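Local coordinates for protein HTH-type transcriptional regulator yiaJ (Escherichia coli, PDB 1YSQ) that represses transcription of the yiaKLMNOPQRS operon, which may serve the use of 2,3-diketo-L-gulonate, and appears here as its C-terminal IclR-type domain, at residues Asn30-Lys44 with Ala56-Met69. Residues are numbered along the deposited sequence; the frame is centred on the assembly and turned at random.
With PO4 (phosphate ion), chain B; PO4 (phosphate ion), chain D.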
# COMPACT_ATOMS: atom_id res chain seq x y z
N ASN A 30 6.14 -4.40 -0.43
CA ASN A 30 6.34 -3.02 -0.88
C ASN A 30 6.28 -2.09 0.31
O ASN A 30 5.47 -2.29 1.22
CB ASN A 30 5.21 -2.58 -1.84
CG ASN A 30 4.94 -3.61 -2.93
OD1 ASN A 30 3.92 -4.30 -2.93
ND2 ASN A 30 5.86 -3.71 -3.86
N PHE A 31 7.10 -1.05 0.27
CA PHE A 31 7.11 -0.05 1.34
C PHE A 31 7.24 1.32 0.69
O PHE A 31 8.21 1.59 -0.02
CB PHE A 31 8.28 -0.32 2.29
CG PHE A 31 8.31 0.57 3.49
CD1 PHE A 31 7.27 0.56 4.42
CD2 PHE A 31 9.40 1.39 3.74
CE1 PHE A 31 7.30 1.39 5.56
CE2 PHE A 31 9.44 2.21 4.89
CZ PHE A 31 8.39 2.21 5.78
N SER A 32 6.24 2.16 0.92
CA SER A 32 6.21 3.48 0.30
C SER A 32 6.16 4.61 1.31
O SER A 32 5.85 4.38 2.49
CB SER A 32 5.01 3.58 -0.65
OG SER A 32 3.81 3.77 0.11
N SER A 33 6.50 5.81 0.84
CA SER A 33 6.23 7.06 1.55
C SER A 33 5.22 7.83 0.70
O SER A 33 5.00 7.51 -0.47
CB SER A 33 7.51 7.89 1.73
OG SER A 33 8.06 8.22 0.46
N ARG A 34 4.57 8.82 1.31
CA ARG A 34 3.72 9.72 0.56
C ARG A 34 4.50 10.95 0.11
O ARG A 34 5.22 11.56 0.89
CB ARG A 34 2.51 10.16 1.39
CG ARG A 34 1.40 10.75 0.51
CD ARG A 34 0.43 11.65 1.23
NE ARG A 34 -0.52 12.19 0.27
CZ ARG A 34 -1.79 12.49 0.55
NH1 ARG A 34 -2.28 12.31 1.77
NH2 ARG A 34 -2.57 12.96 -0.41
N GLU A 35 4.35 11.31 -1.16
CA GLU A 35 4.85 12.60 -1.64
C GLU A 35 3.70 13.33 -2.31
O GLU A 35 3.58 13.30 -3.54
CB GLU A 35 6.03 12.40 -2.59
CG GLU A 35 6.64 13.68 -3.13
CD GLU A 35 7.92 13.39 -3.90
OE1 GLU A 35 7.84 12.96 -5.08
OE2 GLU A 35 8.99 13.57 -3.31
N ASP A 36 2.83 13.94 -1.50
CA ASP A 36 1.66 14.66 -2.02
C ASP A 36 0.71 13.77 -2.87
O ASP A 36 0.00 12.93 -2.33
CB ASP A 36 2.13 15.90 -2.79
CG ASP A 36 1.00 16.85 -3.15
OD1 ASP A 36 -0.17 16.62 -2.76
OD2 ASP A 36 1.22 17.87 -3.85
N ASP A 37 0.71 13.95 -4.20
CA ASP A 37 -0.24 13.27 -5.10
C ASP A 37 0.23 11.93 -5.69
O ASP A 37 -0.37 11.43 -6.64
CB ASP A 37 -0.69 14.24 -6.21
CG ASP A 37 0.40 14.50 -7.24
OD1 ASP A 37 1.60 14.38 -6.90
OD2 ASP A 37 0.15 14.83 -8.42
N HIS A 38 1.28 11.35 -5.10
CA HIS A 38 1.75 10.02 -5.46
C HIS A 38 2.35 9.32 -4.23
O HIS A 38 2.77 9.98 -3.27
CB HIS A 38 2.76 10.06 -6.63
CG HIS A 38 3.83 11.09 -6.45
ND1 HIS A 38 3.59 12.45 -6.56
CD2 HIS A 38 5.14 10.97 -6.11
CE1 HIS A 38 4.70 13.11 -6.31
NE2 HIS A 38 5.66 12.24 -6.05
N ALA A 39 2.38 7.99 -4.27
CA ALA A 39 3.19 7.20 -3.34
C ALA A 39 4.56 7.02 -4.01
O ALA A 39 4.65 6.92 -5.24
CB ALA A 39 2.52 5.83 -3.06
N ILE A 40 5.63 7.01 -3.21
CA ILE A 40 6.96 6.68 -3.73
C ILE A 40 7.36 5.33 -3.19
O ILE A 40 7.39 5.13 -1.96
CB ILE A 40 8.04 7.71 -3.34
CG1 ILE A 40 7.61 9.13 -3.70
CG2 ILE A 40 9.40 7.35 -4.04
CD1 ILE A 40 8.66 10.19 -3.31
N LEU A 41 7.68 4.41 -4.09
CA LEU A 41 8.17 3.10 -3.66
C LEU A 41 9.62 3.21 -3.22
O LEU A 41 10.52 3.25 -4.06
CB LEU A 41 8.01 2.05 -4.78
CG LEU A 41 8.22 0.60 -4.33
CD1 LEU A 41 7.29 0.28 -3.14
CD2 LEU A 41 7.95 -0.35 -5.48
N ILE A 42 9.84 3.27 -1.90
CA ILE A 42 11.21 3.45 -1.40
C ILE A 42 11.95 2.16 -1.11
O ILE A 42 13.17 2.16 -0.92
CB ILE A 42 11.25 4.42 -0.19
CG1 ILE A 42 10.45 3.85 1.00
CG2 ILE A 42 10.74 5.82 -0.64
CD1 ILE A 42 10.61 4.67 2.30
N TYR A 43 11.22 1.05 -1.09
CA TYR A 43 11.81 -0.22 -0.71
C TYR A 43 10.91 -1.33 -1.24
O TYR A 43 9.68 -1.24 -1.17
CB TYR A 43 11.93 -0.24 0.81
CG TYR A 43 12.45 -1.49 1.46
CD1 TYR A 43 13.73 -1.53 1.99
CD2 TYR A 43 11.64 -2.62 1.61
CE1 TYR A 43 14.21 -2.67 2.63
CE2 TYR A 43 12.11 -3.75 2.25
CZ TYR A 43 13.39 -3.76 2.76
OH TYR A 43 13.85 -4.89 3.41
N LYS A 44 11.53 -2.35 -1.81
CA LYS A 44 10.78 -3.49 -2.36
C LYS A 44 11.57 -4.80 -2.21
O LYS A 44 12.76 -4.83 -2.49
CB LYS A 44 10.41 -3.26 -3.84
CG LYS A 44 9.47 -4.32 -4.41
CD LYS A 44 9.43 -4.31 -5.94
CE LYS A 44 8.43 -5.37 -6.46
NZ LYS A 44 8.61 -5.68 -7.94
N ALA A 56 6.86 -3.27 -10.42
CA ALA A 56 7.24 -2.20 -9.47
C ALA A 56 8.74 -2.21 -9.14
O ALA A 56 9.38 -3.26 -9.12
CB ALA A 56 6.42 -2.31 -8.18
N TYR A 57 9.29 -1.03 -8.88
CA TYR A 57 10.72 -0.86 -8.63
C TYR A 57 10.94 0.30 -7.67
O TYR A 57 10.12 1.22 -7.60
CB TYR A 57 11.47 -0.58 -9.94
CG TYR A 57 10.89 0.58 -10.73
CD1 TYR A 57 11.39 1.88 -10.58
CD2 TYR A 57 9.84 0.38 -11.63
CE1 TYR A 57 10.86 2.95 -11.29
CE2 TYR A 57 9.28 1.46 -12.34
CZ TYR A 57 9.80 2.73 -12.17
OH TYR A 57 9.27 3.76 -12.89
N ILE A 58 12.06 0.26 -6.96
CA ILE A 58 12.43 1.31 -6.03
C ILE A 58 12.60 2.62 -6.79
O ILE A 58 13.30 2.68 -7.81
CB ILE A 58 13.71 0.92 -5.23
CG1 ILE A 58 13.40 -0.27 -4.31
CG2 ILE A 58 14.31 2.14 -4.47
CD1 ILE A 58 14.66 -0.96 -3.69
N GLY A 59 11.92 3.66 -6.31
CA GLY A 59 11.93 4.96 -6.95
C GLY A 59 10.69 5.21 -7.79
O GLY A 59 10.45 6.34 -8.22
N GLN A 60 9.88 4.18 -8.00
CA GLN A 60 8.65 4.35 -8.77
C GLN A 60 7.69 5.33 -8.08
O GLN A 60 7.55 5.30 -6.85
CB GLN A 60 7.95 3.02 -8.97
CG GLN A 60 6.71 3.08 -9.87
CD GLN A 60 6.13 1.70 -10.11
OE1 GLN A 60 6.27 0.81 -9.27
NE2 GLN A 60 5.48 1.51 -11.25
N HIS A 61 7.02 6.16 -8.88
CA HIS A 61 5.93 7.02 -8.39
C HIS A 61 4.60 6.40 -8.78
O HIS A 61 4.33 6.16 -9.96
CB HIS A 61 6.02 8.43 -8.96
CG HIS A 61 7.19 9.22 -8.46
ND1 HIS A 61 7.30 10.58 -8.66
CD2 HIS A 61 8.30 8.85 -7.77
CE1 HIS A 61 8.43 11.01 -8.11
NE2 HIS A 61 9.04 9.98 -7.55
N MET A 62 3.79 6.12 -7.77
CA MET A 62 2.58 5.36 -7.93
C MET A 62 1.38 6.38 -7.74
O MET A 62 1.33 7.07 -6.71
CB MET A 62 2.72 4.12 -6.95
CG MET A 62 4.39 3.59 -6.39
SD MET A 62 3.94 2.09 -5.70
CE MET A 62 4.26 2.45 -4.10
N PRO A 63 0.46 6.56 -8.72
CA PRO A 63 -0.67 7.51 -8.52
C PRO A 63 -1.58 7.08 -7.37
O PRO A 63 -1.79 5.88 -7.15
CB PRO A 63 -1.46 7.45 -9.84
CG PRO A 63 -0.52 6.84 -10.84
CD PRO A 63 0.36 5.90 -10.04
N LEU A 64 -2.10 8.05 -6.62
CA LEU A 64 -2.89 7.72 -5.43
C LEU A 64 -4.13 6.87 -5.72
O LEU A 64 -4.47 5.98 -4.94
CB LEU A 64 -3.31 8.99 -4.68
CG LEU A 64 -2.17 9.87 -4.10
CD1 LEU A 64 -2.77 11.04 -3.32
CD2 LEU A 64 -1.18 9.11 -3.24
N TYR A 65 -4.81 7.15 -6.85
CA TYR A 65 -6.15 6.59 -7.10
C TYR A 65 -6.16 5.09 -7.43
O TYR A 65 -7.18 4.44 -7.28
CB TYR A 65 -6.87 7.38 -8.22
CG TYR A 65 -6.46 6.95 -9.61
CD1 TYR A 65 -7.28 6.09 -10.36
CD2 TYR A 65 -5.25 7.37 -10.16
CE1 TYR A 65 -6.90 5.66 -11.64
CE2 TYR A 65 -4.86 6.96 -11.44
CZ TYR A 65 -5.69 6.10 -12.17
OH TYR A 65 -5.31 5.71 -13.44
N CYS A 66 -5.02 4.56 -7.89
CA CYS A 66 -4.95 3.16 -8.34
C CYS A 66 -3.93 2.33 -7.53
O CYS A 66 -3.67 1.18 -7.86
CB CYS A 66 -4.64 3.09 -9.86
SG CYS A 66 -3.11 3.94 -10.32
N SER A 67 -3.38 2.93 -6.48
CA SER A 67 -2.42 2.29 -5.58
C SER A 67 -3.12 2.02 -4.26
O SER A 67 -3.71 2.94 -3.68
CB SER A 67 -1.21 3.21 -5.35
OG SER A 67 -0.42 2.84 -4.23
N ALA A 68 -3.05 0.78 -3.78
CA ALA A 68 -3.64 0.46 -2.46
C ALA A 68 -3.04 1.34 -1.35
O ALA A 68 -3.78 1.90 -0.52
CB ALA A 68 -3.50 -1.03 -2.13
N MET A 69 -1.72 1.46 -1.32
CA MET A 69 -1.03 2.37 -0.39
C MET A 69 -1.46 3.83 -0.61
O MET A 69 -1.72 4.56 0.36
CB MET A 69 0.49 2.20 -0.50
CG MET A 69 1.02 0.84 0.08
SD MET A 69 2.84 0.65 0.06
CE MET A 69 3.06 0.54 -1.58
P PO4 B . 0.21 -0.78 -4.10
O1 PO4 B . -1.08 -1.18 -4.84
O2 PO4 B . -0.08 -0.03 -2.83
O3 PO4 B . 1.08 -1.98 -3.80
O4 PO4 B . 0.96 0.14 -5.04
P PO4 D . -1.57 11.16 5.16
O1 PO4 D . -0.57 10.24 4.48
O2 PO4 D . -2.96 10.55 5.11
O3 PO4 D . -1.14 11.41 6.60
O4 PO4 D . -1.58 12.45 4.36
O HOH W 1 -1.76 10.69 -8.82
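The antiparallel sheet of the IclR effector-binding domain, a GAF relative, gains one of its two edge strands here: short strand 61-63 pairs antiparallel with strand 38-45, Ala39 N to Met62 O and Met62 N to Ala39 O both 2.8 Å. Beyond the last pair, Leu41 N bonds Gln60 O (2.9 Å), and in the type II turn 57-60 Gly59 N gives a nearly straight bond to Leu41 O (2.7 Å); glycine suits its positive phi. On one face the His38 and His61 rings form an offset stack, planes 17° apart; His38 ND1 bonds Asp37 OD1 (2.8 Å) in the ring plane, which fixes the ring's rotation. On the other, Met62 bends its flexible thioether so that CE fits among Ser32 CB, Ala39 CB and Leu41 CB. Extended from CG to NE, Arg34 sends NE to Asp36 O (2.8 Å) in the guanidinium plane, while NH2 meets Leu64 CD1 (3.5 Å). Cutting this side chain back to an alanine is likely to leave Asp36 O without its donor and Tyr81 without its cation-pi mate. Ser67, N-cap of helix 68-75, uses OG to cap Gly70 N; Ala68 N and Met69 N hold a phosphate ion, probably from the crystallisation liquor. Helix 79-88 packs on Leu64 through Tyr81 and Tyr85, and strand 146-153 flanks strand 28-35.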